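Local coordinates for isoprenyl transferase (PDB 3UGS), which probably condenses isopentenyl diphosphate with allylic diphosphates to build undecaprenyl diphosphate, as a magnesium-dependent homodimer, at residues Glu157-Thr160 / Gln161-Leu165. Residues are numbered along the deposited sequence; the frame is centred on the assembly and turned at random.
Sequences ENLT and QNLDL
Asn158, Leu159 and Thr160 meet Gln161, Asn162 and Leu163 round the C-terminal end of the short helix 156-161, a local helix-to-loop turn in the cis-prenyltransferase fold, packed beside helix 136-149 and leading toward strand 171-175 of the parallel sheet. The regular i to i+4 pattern persists in the bond from Gln161 N to Glu157 O (3.1 Å, 163° at the hydrogen). One residue on it tightens to i to i+3 spacing: Asn162 N donates to Leu159 O at 3.2 Å, and Leu163 N to Thr160 O at 3.1 Å. Both of these donors stand well above the plane of the carbonyl they approach.

The side chain of Asn162 folds back over this turn. With CG beside its own backbone N (chi1 -76°), the amide places ND2 2.8 Å from Asn158 O, a nearly straight bond lying close to the amide plane, whereas Asn162 N reaches the same oxygen only weakly. Asn158 turns its own ND2 to Glu153 O. Thr160 OG1 is hydrogen-bonded to Glu156 O and Trp187 NE1, while its methyl crosses the bent side chain of Gln161 at a slant, CG2 of Thr160 lying 3.7 Å from OE1 of Gln161. Beyond the turn, Asp164 forms salt bridges with Arg142 and Arg146 of helix 136-149.

On the buried side, Leu159 and Leu163 both touch Trp187, and Leu159 also packs on Ile141 of the second subunit. The two leucines meet each other through their methyls, CD1 of Leu159 lying 4.2 Å from CD2 of Leu163.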
# COMPACT_ATOMS: atom_id res chain seq x y z
N GLU A 157 -0.20 -0.27 -17.37
CA GLU A 157 -1.43 0.33 -17.84
C GLU A 157 -2.50 -0.70 -18.05
O GLU A 157 -3.63 -0.53 -17.62
CB GLU A 157 -1.22 1.11 -19.10
CG GLU A 157 -0.15 2.20 -18.96
CD GLU A 157 1.30 1.70 -19.13
OE1 GLU A 157 1.62 0.49 -18.94
OE2 GLU A 157 2.17 2.55 -19.42
N ASN A 158 -2.12 -1.80 -18.66
CA ASN A 158 -3.11 -2.83 -18.94
C ASN A 158 -3.63 -3.51 -17.69
O ASN A 158 -4.78 -3.85 -17.60
CB ASN A 158 -2.58 -3.86 -19.93
CG ASN A 158 -2.63 -3.36 -21.38
OD1 ASN A 158 -3.54 -2.63 -21.75
ND2 ASN A 158 -1.66 -3.75 -22.19
N LEU A 159 -2.76 -3.70 -16.72
CA LEU A 159 -3.15 -4.33 -15.47
C LEU A 159 -4.07 -3.40 -14.69
O LEU A 159 -5.07 -3.79 -14.15
CB LEU A 159 -1.92 -4.71 -14.68
CG LEU A 159 -1.90 -5.24 -13.24
CD1 LEU A 159 -2.49 -4.28 -12.21
CD2 LEU A 159 -2.58 -6.58 -13.19
N THR A 160 -3.72 -2.14 -14.66
CA THR A 160 -4.59 -1.13 -14.04
C THR A 160 -6.01 -1.20 -14.57
O THR A 160 -6.97 -1.29 -13.82
CB THR A 160 -4.01 0.27 -14.28
OG1 THR A 160 -2.70 0.30 -13.71
CG2 THR A 160 -4.84 1.32 -13.69
N GLN A 161 -6.13 -1.14 -15.88
CA GLN A 161 -7.45 -1.07 -16.55
C GLN A 161 -8.28 -2.35 -16.37
O GLN A 161 -9.45 -2.39 -16.65
CB GLN A 161 -7.34 -0.76 -18.05
CG GLN A 161 -6.82 0.63 -18.35
CD GLN A 161 -7.44 1.70 -17.43
OE1 GLN A 161 -6.71 2.39 -16.65
NE2 GLN A 161 -8.79 1.87 -17.51
N ASN A 162 -7.64 -3.39 -15.93
CA ASN A 162 -8.32 -4.67 -15.70
C ASN A 162 -8.57 -5.03 -14.25
O ASN A 162 -9.13 -6.10 -13.93
CB ASN A 162 -7.63 -5.82 -16.44
CG ASN A 162 -7.92 -5.80 -17.93
OD1 ASN A 162 -9.00 -6.25 -18.36
ND2 ASN A 162 -6.98 -5.26 -18.73
N LEU A 163 -8.18 -4.12 -13.37
CA LEU A 163 -8.51 -4.26 -11.95
C LEU A 163 -10.03 -4.23 -11.80
O LEU A 163 -10.73 -3.75 -12.65
CB LEU A 163 -7.86 -3.19 -11.08
CG LEU A 163 -6.35 -3.27 -10.87
CD1 LEU A 163 -5.85 -1.92 -10.40
CD2 LEU A 163 -5.99 -4.39 -9.89
N ASP A 164 -10.52 -4.83 -10.72
CA ASP A 164 -11.96 -4.72 -10.36
C ASP A 164 -12.33 -3.23 -10.27
O ASP A 164 -13.44 -2.84 -10.57
CB ASP A 164 -12.27 -5.33 -9.00
CG ASP A 164 -12.39 -6.83 -9.04
OD1 ASP A 164 -12.32 -7.45 -10.15
OD2 ASP A 164 -12.58 -7.41 -7.94
N LEU A 165 -11.37 -2.44 -9.81
CA LEU A 165 -11.51 -0.99 -9.61
C LEU A 165 -10.29 -0.22 -10.09
O LEU A 165 -9.39 0.08 -9.32
CB LEU A 165 -11.82 -0.66 -8.15
CG LEU A 165 -12.13 0.80 -7.81
CD1 LEU A 165 -13.34 1.33 -8.55
CD2 LEU A 165 -12.31 0.89 -6.32